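Local coordinates for protein aspartate aminotransferase, mitochondrial (Trypanosoma brucei brucei, PDB 4W5K) that probably transfers amino groups between L-aspartate and 2-oxoglutarate, using pyridoxal 5'-phosphate as its cofactor and working as a homodimer, at residues 68-73 against 292-297; 94-99 against 283-288; 146-151 against 347-352; 129-134 against 172-177. The protein carries 1 engineered substitution. One frame throughout, in Å; residues are numbered along the deposited sequence.

Contact 1: 68-73 against 292-297; sequences IASFVE and VVSSIL
Ser-70 and Ser-294 face each other where helix 69-80 crosses helix 287-297, the two short axes passing 8.6 Å apart at 62°. Their hydroxyls meet end to end, OG of Ser-70 lying 2.9 Å from OG of Ser-294 in a hydrogen bond that either could donate. The two serines reach it by different torsions. In Ser-70 the hydroxyl sits between the backbone N and the carbonyl carbon (chi1 63°), whereas in Ser-294 it swings opposite the backbone N (chi1 176°) and is carried out toward helix 69-80. Such small side chains let the backbones come close, with Phe-71 CA and Ser-294 CA 4.6 Å apart.

Phe-71 lies beside this polar pair. Its ring offers its edge, not its face, to Val-293: Phe-71 CE1 is 3.8 Å from Val-293 CG1, and Val-293 CB lies practically in the ring plane. The branched valine thus fills the flank of the flat ring, while elsewhere the ring meets Phe-243. The chemistry is therefore divided in two: the two hydroxyls share one hydrogen bond, which gives each a polar partner at the tight crossing, and Phe-71 and Val-293 add apolar packing beside them.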
loop_
_atom_site.group_PDB
_atom_site.type_symbol
_atom_site.label_atom_id
_atom_site.label_comp_id
_atom_site.label_asym_id
_atom_site.label_seq_id
_atom_site.Cartn_x
_atom_site.Cartn_y
_atom_site.Cartn_z
ATOM N N ILE A 68 9.701 6.463 -5.490
ATOM C CA ILE A 68 10.282 7.607 -6.160
ATOM C C ILE A 68 11.716 7.813 -5.653
ATOM O O ILE A 68 11.937 8.001 -4.441
ATOM C CB ILE A 68 9.441 8.892 -5.922
ATOM C CG1 ILE A 68 8.013 8.688 -6.464
ATOM C CG2 ILE A 68 10.123 10.087 -6.570
ATOM C CD1 ILE A 68 7.165 9.938 -6.400
ATOM N N ALA A 69 12.683 7.795 -6.565
ATOM C CA ALA A 69 14.101 7.766 -6.193
ATOM C C ALA A 69 14.527 8.985 -5.372
ATOM O O ALA A 69 15.285 8.850 -4.401
ATOM C CB ALA A 69 14.969 7.659 -7.434
ATOM N N SER A 70 14.051 10.167 -5.751
ATOM C CA SER A 70 14.426 11.378 -5.009
ATOM C C SER A 70 13.850 11.350 -3.595
ATOM O O SER A 70 14.490 11.817 -2.646
ATOM C CB SER A 70 13.974 12.640 -5.734
ATOM O OG SER A 70 12.565 12.715 -5.850
ATOM N N PHE A 71 12.640 10.826 -3.455
ATOM C CA PHE A 71 12.043 10.671 -2.116
ATOM C C PHE A 71 12.903 9.752 -1.254
ATOM O O PHE A 71 13.189 10.039 -0.088
ATOM C CB PHE A 71 10.615 10.106 -2.216
ATOM C CG PHE A 71 10.083 9.561 -0.927
ATOM C CD1 PHE A 71 9.587 10.421 0.058
ATOM C CD2 PHE A 71 10.109 8.195 -0.673
ATOM C CE1 PHE A 71 9.096 9.904 1.263
ATOM C CE2 PHE A 71 9.633 7.670 0.520
ATOM C CZ PHE A 71 9.134 8.536 1.510
ATOM N N VAL A 72 13.297 8.618 -1.816
ATOM C CA VAL A 72 14.071 7.665 -1.022
ATOM C C VAL A 72 15.402 8.288 -0.586
ATOM O O VAL A 72 15.818 8.129 0.562
ATOM C CB VAL A 72 14.308 6.345 -1.794
ATOM C CG1 VAL A 72 15.241 5.418 -0.989
ATOM C CG2 VAL A 72 12.968 5.653 -2.079
ATOM N N GLU A 73 16.063 8.985 -1.505
ATOM C CA GLU A 73 17.307 9.680 -1.195
ATOM C C GLU A 73 17.134 10.701 -0.059
ATOM O O GLU A 73 17.958 10.745 0.873
ATOM C CB GLU A 73 17.828 10.380 -2.448
ATOM C CG GLU A 73 19.144 11.098 -2.274
ATOM C CD GLU A 73 19.703 11.568 -3.600
ATOM O OE1 GLU A 73 20.514 12.513 -3.601
ATOM O OE2 GLU A 73 19.322 10.983 -4.641
ATOM N N VAL A 292 5.217 14.968 -1.970
ATOM C CA VAL A 292 5.160 16.033 -0.965
ATOM C C VAL A 292 6.451 16.094 -0.150
ATOM O O VAL A 292 7.031 17.172 0.024
ATOM C CB VAL A 292 3.971 15.829 -0.015
ATOM C CG1 VAL A 292 4.115 16.739 1.245
ATOM C CG2 VAL A 292 2.669 16.116 -0.736
ATOM N N VAL A 293 6.910 14.930 0.318
ATOM C CA VAL A 293 8.090 14.902 1.189
ATOM C C VAL A 293 9.324 15.276 0.360
ATOM O O VAL A 293 10.147 16.078 0.794
ATOM C CB VAL A 293 8.233 13.544 1.870
ATOM C CG1 VAL A 293 9.592 13.405 2.565
ATOM C CG2 VAL A 293 7.117 13.373 2.913
ATOM N N SER A 294 9.416 14.748 -0.862
ATOM C CA SER A 294 10.568 15.053 -1.708
ATOM C C SER A 294 10.636 16.550 -2.055
ATOM O O SER A 294 11.717 17.169 -2.038
ATOM C CB SER A 294 10.526 14.182 -2.976
ATOM O OG SER A 294 11.582 14.523 -3.857
ATOM N N SER A 295 9.475 17.132 -2.342
ATOM C CA SER A 295 9.364 18.539 -2.678
ATOM C C SER A 295 9.798 19.418 -1.509
ATOM O O SER A 295 10.518 20.398 -1.681
ATOM C CB SER A 295 7.931 18.864 -3.073
ATOM O OG SER A 295 7.742 20.261 -3.222
ATOM N N ILE A 296 9.346 19.053 -0.320
ATOM C CA ILE A 296 9.661 19.864 0.848
ATOM C C ILE A 296 11.138 19.765 1.182
ATOM O O ILE A 296 11.786 20.781 1.388
ATOM C CB ILE A 296 8.815 19.464 2.062
ATOM C CG1 ILE A 296 7.363 19.909 1.851
ATOM C CG2 ILE A 296 9.385 20.086 3.330
ATOM C CD1 ILE A 296 6.350 19.305 2.850
ATOM N N LEU A 297 11.686 18.554 1.194
ATOM C CA LEU A 297 13.054 18.364 1.674
ATOM C C LEU A 297 14.097 18.879 0.680
ATOM O O LEU A 297 15.220 19.202 1.068
ATOM C CB LEU A 297 13.309 16.895 1.996
ATOM C CG LEU A 297 12.553 16.397 3.231
ATOM C CD1 LEU A 297 12.768 14.887 3.415
ATOM C CD2 LEU A 297 12.934 17.218 4.505
#

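Contact 2: 94-99 against 283-288; sequences SCQTLG and SNPPLY. With PLP (pyridoxal-5'-phosphate), chain C.
Gln-96 on the outer strand 92-97 of the large sheet and Leu-98 just after it meet Pro-285 and Pro-286, close to the cofactor phosphate site and just ahead of helix 287-297. The Gln-96 side chain stretches out, its CG trans to the main-chain nitrogen (chi1 175°), and crosses the Pro-285 ring obliquely, CD lying 3.4 Å from Pro-285 CG. Its amide is used at both ends: Gln-96 NE2 gives a weak, bent bond (120°) to Pro-286 O at 2.9 Å, while OE1 accepts from the backbone N of Ile-68. A long amide suits this buried place because it can reach two backbone groups at once. Leu-98 sends CD2 against Pro-286 at about a right angle. It was modelled in two conformers, so the exact closeness of that touch is doubtful.

The strand then bends. Leu-98 is the centre of an inverse gamma turn, and Thr-97 OG1 donates to Gly-99 O at 2.9 Å, bracing the bend. At Gly-99 a CB would run into phosphate O2P, and glycine also takes the positive phi of 63° easily; Gly-99 CA lies 3.4 Å from O3P of the cofactor. Gly-100 N and Thr-101 OG1 hydrogen-bond the cofactor next, and Pro-286 also packs on Arg-253 of the second subunit. A strand turning through glycines into a phosphate-binding helix start is typical of fold type I pyridoxal-phosphate enzymes.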
loop_
_atom_site.group_PDB
_atom_site.type_symbol
_atom_site.label_atom_id
_atom_site.label_comp_id
_atom_site.label_asym_id
_atom_site.label_seq_id
_atom_site.Cartn_x
_atom_site.Cartn_y
_atom_site.Cartn_z
ATOM N N SER A 94 17.623 0.833 0.732
ATOM C CA SER A 94 16.451 1.600 1.115
ATOM C C SER A 94 15.350 1.546 0.086
ATOM O O SER A 94 15.618 1.371 -1.113
ATOM C CB SER A 94 16.801 3.083 1.358
ATOM O OG SER A 94 17.795 3.239 2.380
ATOM N N CYS A 95 14.118 1.738 0.557
ATOM C CA CYS A 95 12.968 1.864 -0.339
ATOM C C CYS A 95 11.815 2.628 0.317
ATOM O O CYS A 95 11.735 2.787 1.540
ATOM C CB CYS A 95 12.474 0.467 -0.782
ATOM S SG CYS A 95 11.714 -0.556 0.526
ATOM N N GLN A 96 10.922 3.108 -0.528
ATOM C CA GLN A 96 9.668 3.684 -0.091
ATOM C C GLN A 96 8.738 2.570 0.373
ATOM O O GLN A 96 8.778 1.459 -0.170
ATOM C CB GLN A 96 9.043 4.473 -1.258
ATOM C CG GLN A 96 7.646 5.036 -0.989
ATOM C CD GLN A 96 7.126 5.890 -2.147
ATOM O OE1 GLN A 96 7.882 6.279 -3.025
ATOM N NE2 GLN A 96 5.857 6.235 -2.100
ATOM N N THR A 97 7.915 2.852 1.377
ATOM C CA THR A 97 6.995 1.860 1.928
ATOM C C THR A 97 5.643 2.472 2.255
ATOM O O THR A 97 5.488 3.696 2.264
ATOM C CB THR A 97 7.560 1.230 3.217
ATOM O OG1 THR A 97 7.815 2.302 4.143
ATOM C CG2 THR A 97 8.879 0.466 2.941
ATOM N N LEU A 98 4.667 1.618 2.558
ATOM C CA LEU A 98 3.342 2.080 2.937
ATOM C C LEU A 98 3.333 2.518 4.397
ATOM O O LEU A 98 2.905 1.754 5.276
ATOM C CB LEU A 98 2.324 0.967 2.702
ATOM C CG LEU A 98 2.244 0.546 1.235
ATOM C CD1 LEU A 98 1.397 -0.695 1.054
ATOM C CD2 LEU A 98 1.635 1.713 0.491
ATOM N N GLY A 99 3.795 3.748 4.633
ATOM C CA GLY A 99 4.007 4.245 5.985
ATOM C C GLY A 99 5.051 3.463 6.763
ATOM O O GLY A 99 5.758 2.601 6.230
ATOM N N SER A 283 2.768 -4.181 -5.716
ATOM C CA SER A 283 3.374 -3.778 -7.006
ATOM C C SER A 283 4.317 -2.583 -6.907
ATOM O O SER A 283 5.483 -2.680 -7.299
ATOM C CB SER A 283 2.293 -3.482 -8.071
ATOM O OG SER A 283 2.844 -3.573 -9.367
ATOM N N ASN A 284 3.811 -1.450 -6.406
ATOM C CA ASN A 284 4.602 -0.228 -6.283
ATOM C C ASN A 284 3.822 0.782 -5.413
ATOM O O ASN A 284 2.632 0.610 -5.195
ATOM C CB ASN A 284 4.950 0.323 -7.675
ATOM C CG ASN A 284 3.749 0.377 -8.588
ATOM O OD1 ASN A 284 2.831 1.131 -8.331
ATOM N ND2 ASN A 284 3.730 -0.466 -9.630
ATOM N N PRO A 285 4.522 1.746 -4.802
ATOM C CA PRO A 285 3.908 2.533 -3.726
ATOM C C PRO A 285 3.194 3.806 -4.230
ATOM O O PRO A 285 3.489 4.309 -5.298
ATOM C CB PRO A 285 5.118 2.867 -2.819
ATOM C CG PRO A 285 6.239 3.078 -3.858
ATOM C CD PRO A 285 5.968 2.019 -4.933
ATOM N N PRO A 286 2.307 4.368 -3.395
ATOM C CA PRO A 286 1.511 5.542 -3.768
ATOM C C PRO A 286 2.360 6.802 -3.867
ATOM O O PRO A 286 3.210 7.110 -3.002
ATOM C CB PRO A 286 0.472 5.636 -2.651
ATOM C CG PRO A 286 1.084 4.901 -1.460
ATOM C CD PRO A 286 1.937 3.812 -2.082
ATOM N N LEU A 287 2.107 7.534 -4.941
ATOM C CA LEU A 287 2.850 8.738 -5.295
ATOM C C LEU A 287 2.760 9.918 -4.340
ATOM O O LEU A 287 3.757 10.627 -4.158
ATOM C CB LEU A 287 2.363 9.250 -6.647
ATOM C CG LEU A 287 2.621 8.367 -7.868
ATOM C CD1 LEU A 287 1.717 8.833 -8.974
ATOM C CD2 LEU A 287 4.092 8.446 -8.292
ATOM N N TYR A 288 1.566 10.179 -3.800
ATOM C CA TYR A 288 1.252 11.519 -3.260
ATOM C C TYR A 288 2.184 11.932 -2.126
ATOM O O TYR A 288 2.772 13.020 -2.151
ATOM C CB TYR A 288 -0.199 11.571 -2.780
ATOM C CG TYR A 288 -0.645 12.948 -2.324
ATOM C CD1 TYR A 288 -0.530 13.322 -0.999
ATOM C CD2 TYR A 288 -1.182 13.856 -3.218
ATOM C CE1 TYR A 288 -0.942 14.554 -0.568
ATOM C CE2 TYR A 288 -1.595 15.094 -2.798
ATOM C CZ TYR A 288 -1.464 15.436 -1.468
ATOM O OH TYR A 288 -1.867 16.668 -0.996
HETATM N N1 PLP C . 4.983 2.401 14.737
HETATM C C2 PLP C . 4.551 3.206 15.764
HETATM C C2A PLP C . 5.308 3.175 17.053
HETATM C C3 PLP C . 3.435 4.028 15.602
HETATM O O3 PLP C . 2.977 4.823 16.617
HETATM C C4 PLP C . 2.758 4.037 14.390
HETATM C C4A PLP C . 1.712 5.094 14.171
HETATM O O4A PLP C . 0.604 4.950 14.696
HETATM C C5 PLP C . 3.196 3.223 13.347
HETATM C C6 PLP C . 4.323 2.418 13.522
HETATM C C5A PLP C . 2.455 3.193 12.018
HETATM O O4P PLP C . 2.743 4.336 11.261
HETATM P P PLP C . 2.229 4.508 9.801
HETATM O O1P PLP C . 0.901 5.202 9.788
HETATM O O2P PLP C . 2.127 3.159 9.132
HETATM O O3P PLP C . 3.281 5.359 9.129
#

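Contact 3: 146-151 against 347-352; sequences SYYDPA and MAYTGL. With EDO (1,2-ethanediol), chain E.
Tyr-349 and Tyr-148 make this contact between them, ring against ring. The second segment begins as strand 347-349, whose Ala-348 pairs through its backbone with Ala-374 of strand 373-375. At Tyr-349 the side chain turns toward 146-151 with chi1 at -107°, away from a staggered position, and presents one ring edge to the face of Tyr-148. The centroids are 5.1 Å apart and the planes stand at 82°, an edge-to-face pair. CD1 of Tyr-349 does most of the touching, 3.5 Å from Tyr-148 CZ. The Tyr-148 hydroxyl lies in the plane of the Tyr-349 ring at that same edge, Tyr-148 OH being 3.5 Å from Tyr-349 CB. Tyrosine suits both places, since the broad rings reach each other from the two segments; Tyr-349 OH also bonds weakly to Asn-371 ND2.

Next, Thr-350 opens an ST turn, its OG1 accepting from Leu-352 N at 3.0 Å along a fairly straight 163°. Thr-350 O receives a 2.8 Å hydrogen bond from O1 of an ethanediol, probably a crystallisation additive. Gly-351 follows at a positive phi that glycine takes without strain. Across the contact an Asx turn begins at Asp-149, where the first strand ends. The arrangement is an edge-to-face tyrosine pair, probably joining the large, cofactor-binding domain to the small domain, as in other aspartate aminotransferases.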
loop_
_atom_site.group_PDB
_atom_site.type_symbol
_atom_site.label_atom_id
_atom_site.label_comp_id
_atom_site.label_asym_id
_atom_site.label_seq_id
_atom_site.Cartn_x
_atom_site.Cartn_y
_atom_site.Cartn_z
ATOM N N SER A 146 11.933 -6.245 29.488
ATOM C CA SER A 146 11.538 -5.276 30.491
ATOM C C SER A 146 11.754 -3.864 29.973
ATOM O O SER A 146 12.781 -3.562 29.359
ATOM C CB SER A 146 12.326 -5.499 31.779
ATOM O OG SER A 146 12.097 -6.790 32.315
ATOM N N TYR A 147 10.777 -2.996 30.198
ATOM C CA TYR A 147 10.846 -1.645 29.657
ATOM C C TYR A 147 10.033 -0.688 30.499
ATOM O O TYR A 147 10.577 0.251 31.084
ATOM C CB TYR A 147 10.354 -1.603 28.190
ATOM C CG TYR A 147 10.525 -0.239 27.561
ATOM C CD1 TYR A 147 11.762 0.170 27.076
ATOM C CD2 TYR A 147 9.451 0.643 27.463
ATOM C CE1 TYR A 147 11.930 1.422 26.509
ATOM C CE2 TYR A 147 9.607 1.919 26.894
ATOM C CZ TYR A 147 10.859 2.293 26.425
ATOM O OH TYR A 147 11.059 3.521 25.843
ATOM N N TYR A 148 8.728 -0.924 30.576
ATOM C CA TYR A 148 7.846 -0.003 31.317
ATOM C C TYR A 148 7.699 -0.385 32.788
ATOM O O TYR A 148 7.494 -1.556 33.134
ATOM C CB TYR A 148 6.469 0.048 30.649
ATOM C CG TYR A 148 5.465 0.949 31.337
ATOM C CD1 TYR A 148 5.545 2.331 31.217
ATOM C CD2 TYR A 148 4.422 0.417 32.084
ATOM C CE1 TYR A 148 4.612 3.161 31.836
ATOM C CE2 TYR A 148 3.492 1.223 32.682
ATOM C CZ TYR A 148 3.596 2.606 32.560
ATOM O OH TYR A 148 2.676 3.435 33.182
ATOM N N ASP A 149 7.816 0.620 33.652
ATOM C CA ASP A 149 7.676 0.457 35.103
ATOM C C ASP A 149 6.335 1.043 35.531
ATOM O O ASP A 149 6.177 2.261 35.556
ATOM C CB ASP A 149 8.842 1.156 35.813
ATOM C CG ASP A 149 8.847 0.945 37.330
ATOM O OD1 ASP A 149 7.792 0.626 37.918
ATOM O OD2 ASP A 149 9.934 1.113 37.928
ATOM N N PRO A 150 5.359 0.186 35.863
ATOM C CA PRO A 150 4.019 0.712 36.156
ATOM C C PRO A 150 3.964 1.488 37.490
ATOM O O PRO A 150 3.066 2.318 37.661
ATOM C CB PRO A 150 3.142 -0.550 36.220
ATOM C CG PRO A 150 4.001 -1.684 35.668
ATOM C CD PRO A 150 5.414 -1.281 35.981
ATOM N N ALA A 151 4.907 1.242 38.389
ATOM C CA ALA A 151 4.921 1.954 39.675
ATOM C C ALA A 151 5.276 3.427 39.457
ATOM O O ALA A 151 4.760 4.317 40.153
ATOM C CB ALA A 151 5.904 1.305 40.645
ATOM N N MET A 347 1.072 10.083 23.056
ATOM C CA MET A 347 0.480 9.048 23.903
ATOM C C MET A 347 1.062 9.041 25.288
ATOM O O MET A 347 2.288 9.055 25.449
ATOM C CB MET A 347 0.687 7.659 23.298
ATOM C CG MET A 347 0.165 7.516 21.918
ATOM S SD MET A 347 -1.620 7.686 21.971
ATOM C CE MET A 347 -1.976 7.647 20.220
ATOM N N ALA A 348 0.190 9.017 26.294
ATOM C CA ALA A 348 0.653 9.031 27.679
ATOM C C ALA A 348 0.076 7.862 28.460
ATOM O O ALA A 348 -1.132 7.660 28.453
ATOM C CB ALA A 348 0.267 10.363 28.357
ATOM N N TYR A 349 0.922 7.092 29.143
ATOM C CA TYR A 349 0.372 6.145 30.105
ATOM C C TYR A 349 0.134 6.947 31.393
ATOM O O TYR A 349 1.075 7.346 32.066
ATOM C CB TYR A 349 1.298 4.939 30.332
ATOM C CG TYR A 349 0.783 3.637 29.697
ATOM C CD1 TYR A 349 0.919 2.415 30.354
ATOM C CD2 TYR A 349 0.163 3.642 28.446
ATOM C CE1 TYR A 349 0.460 1.216 29.781
ATOM C CE2 TYR A 349 -0.311 2.459 27.875
ATOM C CZ TYR A 349 -0.163 1.255 28.551
ATOM O OH TYR A 349 -0.626 0.083 27.965
ATOM N N THR A 350 -1.140 7.147 31.711
ATOM C CA THR A 350 -1.533 8.019 32.811
ATOM C C THR A 350 -1.362 7.374 34.184
ATOM O O THR A 350 -1.197 8.072 35.169
ATOM C CB THR A 350 -3.005 8.458 32.688
ATOM O OG1 THR A 350 -3.870 7.313 32.794
ATOM C CG2 THR A 350 -3.268 9.189 31.352
ATOM N N GLY A 351 -1.456 6.049 34.244
ATOM C CA GLY A 351 -1.484 5.320 35.493
ATOM C C GLY A 351 -2.877 5.222 36.074
ATOM O O GLY A 351 -3.060 4.731 37.183
ATOM N N LEU A 352 -3.881 5.696 35.338
ATOM C CA LEU A 352 -5.254 5.514 35.790
ATOM C C LEU A 352 -5.572 4.025 35.753
ATOM O O LEU A 352 -5.155 3.315 34.834
ATOM C CB LEU A 352 -6.229 6.320 34.928
ATOM C CG LEU A 352 -6.103 7.846 35.030
ATOM C CD1 LEU A 352 -6.848 8.556 33.913
ATOM C CD2 LEU A 352 -6.611 8.334 36.360
HETATM C C1 EDO E . -1.613 8.175 38.938
HETATM O O1 EDO E . -0.685 7.779 37.925
HETATM C C2 EDO E . -0.965 9.279 39.764
HETATM O O2 EDO E . 0.317 8.819 40.232
#

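Contact 4: 129-134 against 172-177; sequences PNHESI and VILVHA
His-131 of helix 129-137 and Leu-174 of strand 172-176 mark the nearest backbone approach, their CA atoms 9.3 Å apart, so side chains must bridge the gap. The strand runs in the interior of the large sheet, parallel to its neighbours 120-124 and 205-210. Its alternation turns Leu-174 to the helix and Val-175 away.

With chi1 at -177°, Leu-174 extends away from its own amide nitrogen, and chi2 of 64° then lays CD2 over one face of the His-131 imidazole. This is a CH-pi contact: Leu-174 CD2 is 3.7 Å from the centroid of the His-131 ring, only 20° off the normal, and displaced toward ND1. A leucine can cover the flat ring without competing for its nitrogens. A water at the edge of both imidazoles bridges the two histidines, 2.7 Å from His-131 ND1 and 2.9 Å from His-176 NE2. The rings meet obliquely, with His-131 CE1 3.8 Å from His-176 NE2. His-131 NE2 is hydrogen-bonded to Asp-209 OD2, so the in-plane water at ND1, the Asp-209 bond at NE2 and the leucine on a face together restrict the ring's rotation.

His-176 itself touches the cofactor, and Asp-209 also belongs to that pocket. His-131 thus stands in the second shell and is well placed to orient Asp-209, an arrangement consistent with the family's aspartate that faces the pyridine nitrogen, backed by a histidine.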
loop_
_atom_site.group_PDB
_atom_site.type_symbol
_atom_site.label_atom_id
_atom_site.label_comp_id
_atom_site.label_asym_id
_atom_site.label_seq_id
_atom_site.Cartn_x
_atom_site.Cartn_y
_atom_site.Cartn_z
ATOM N N PRO A 129 0.568 -2.186 19.650
ATOM C CA PRO A 129 -0.284 -3.361 19.458
ATOM C C PRO A 129 -0.066 -4.062 18.117
ATOM O O PRO A 129 -0.017 -5.285 18.091
ATOM C CB PRO A 129 -1.694 -2.776 19.553
ATOM C CG PRO A 129 -1.522 -1.630 20.534
ATOM C CD PRO A 129 -0.186 -1.037 20.191
ATOM N N ASN A 130 0.095 -3.318 17.027
ATOM C CA ASN A 130 0.162 -3.983 15.719
ATOM C C ASN A 130 1.503 -4.679 15.473
ATOM O O ASN A 130 1.604 -5.499 14.563
ATOM C CB ASN A 130 -0.113 -2.965 14.592
ATOM C CG ASN A 130 -0.496 -3.630 13.230
ATOM O OD1 ASN A 130 -1.079 -4.719 13.163
ATOM N ND2 ASN A 130 -0.159 -2.940 12.144
ATOM N N HIS A 131 2.519 -4.385 16.289
ATOM C CA HIS A 131 3.833 -4.991 16.089
ATOM C C HIS A 131 3.740 -6.510 16.155
ATOM O O HIS A 131 4.398 -7.218 15.379
ATOM C CB HIS A 131 4.853 -4.498 17.133
ATOM C CG HIS A 131 5.521 -3.211 16.768
ATOM N ND1 HIS A 131 6.058 -2.363 17.713
ATOM C CD2 HIS A 131 5.771 -2.643 15.564
ATOM C CE1 HIS A 131 6.594 -1.319 17.107
ATOM N NE2 HIS A 131 6.431 -1.459 15.805
ATOM N N GLU A 132 2.922 -7.028 17.066
ATOM C CA GLU A 132 2.845 -8.484 17.208
ATOM C C GLU A 132 2.386 -9.163 15.915
ATOM O O GLU A 132 2.998 -10.121 15.445
ATOM C CB GLU A 132 1.899 -8.878 18.348
ATOM C CG GLU A 132 1.950 -10.375 18.623
ATOM C CD GLU A 132 1.204 -10.773 19.886
ATOM O OE1 GLU A 132 0.087 -10.265 20.100
ATOM O OE2 GLU A 132 1.745 -11.585 20.672
ATOM N N SER A 133 1.304 -8.653 15.339
ATOM C CA SER A 133 0.755 -9.251 14.134
ATOM C C SER A 133 1.669 -9.063 12.924
ATOM O O SER A 133 1.826 -9.984 12.106
ATOM C CB SER A 133 -0.626 -8.674 13.808
ATOM O OG SER A 133 -1.143 -9.432 12.702
ATOM N N ILE A 134 2.224 -7.866 12.785
ATOM C CA ILE A 134 3.166 -7.584 11.692
ATOM C C ILE A 134 4.257 -8.638 11.664
ATOM O O ILE A 134 4.518 -9.269 10.636
ATOM C CB ILE A 134 3.816 -6.193 11.845
ATOM C CG1 ILE A 134 2.793 -5.071 11.588
ATOM C CG2 ILE A 134 4.965 -6.013 10.850
ATOM C CD1 ILE A 134 3.264 -3.674 12.069
ATOM N N VAL A 172 17.087 -10.346 17.200
ATOM C CA VAL A 172 16.573 -9.105 16.627
ATOM C C VAL A 172 15.881 -8.300 17.751
ATOM O O VAL A 172 15.039 -8.842 18.482
ATOM C CB VAL A 172 15.613 -9.383 15.460
ATOM C CG1 VAL A 172 15.059 -8.077 14.891
ATOM C CG2 VAL A 172 16.345 -10.200 14.383
ATOM N N ILE A 173 16.242 -7.027 17.902
ATOM C CA ILE A 173 15.742 -6.227 19.022
ATOM C C ILE A 173 15.011 -5.014 18.484
ATOM O O ILE A 173 15.632 -4.139 17.884
ATOM C CB ILE A 173 16.882 -5.735 19.934
ATOM C CG1 ILE A 173 17.794 -6.897 20.378
ATOM C CG2 ILE A 173 16.328 -4.958 21.162
ATOM C CD1 ILE A 173 17.140 -7.914 21.323
ATOM N N LEU A 174 13.697 -4.997 18.683
ATOM C CA LEU A 174 12.829 -3.891 18.267
ATOM C C LEU A 174 12.863 -2.759 19.296
ATOM O O LEU A 174 12.584 -3.011 20.464
ATOM C CB LEU A 174 11.399 -4.397 18.113
ATOM C CG LEU A 174 10.326 -3.427 17.612
ATOM C CD1 LEU A 174 10.673 -3.000 16.190
ATOM C CD2 LEU A 174 8.987 -4.158 17.637
ATOM N N VAL A 175 13.188 -1.542 18.861
ATOM C CA VAL A 175 13.206 -0.388 19.781
ATOM C C VAL A 175 12.474 0.785 19.138
ATOM O O VAL A 175 12.551 0.967 17.922
ATOM C CB VAL A 175 14.647 0.049 20.165
ATOM C CG1 VAL A 175 15.392 -1.067 20.934
ATOM C CG2 VAL A 175 15.450 0.523 18.934
ATOM N N HIS A 176 11.780 1.579 19.953
ATOM C CA HIS A 176 11.127 2.800 19.440
ATOM C C HIS A 176 12.159 3.944 19.518
ATOM O O HIS A 176 12.764 4.137 20.566
ATOM C CB HIS A 176 9.893 3.179 20.270
ATOM C CG HIS A 176 8.807 2.142 20.300
ATOM N ND1 HIS A 176 7.467 2.483 20.252
ATOM C CD2 HIS A 176 8.852 0.789 20.400
ATOM C CE1 HIS A 176 6.737 1.382 20.320
ATOM N NE2 HIS A 176 7.551 0.341 20.410
ATOM N N ALA A 177 12.360 4.703 18.442
ATOM C CA ALA A 177 13.406 5.736 18.428
ATOM C C ALA A 177 13.143 6.855 19.440
ATOM O O ALA A 177 14.075 7.387 20.040
ATOM C CB ALA A 177 13.548 6.330 17.037
HETATM O O HOH W 1 6.405 -2.270 20.353
#

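How the contacts relate
Contacts 1, 2 and 4 are buried, whereas contact 3 is only partly buried. Contacts 1 and 2 adjoin, sharing helix 287-297, and touch through Gln-96, which also packs on Phe-71. Contacts 2, 3 and 4 all reach the large sheet: 2 at its outer strand, 4 at an inner one and 3 near the far side, with 1 and 3 on opposite sides of the chain's centre, their own centres about 37 Å apart. Chemistry follows place. Serines and hydrocarbon join helices in contact 1, prolines and an amide lie at the phosphate end in 2, water-bridged imidazoles lie by the cofactor in 4, and tyrosines probably join domains in 3.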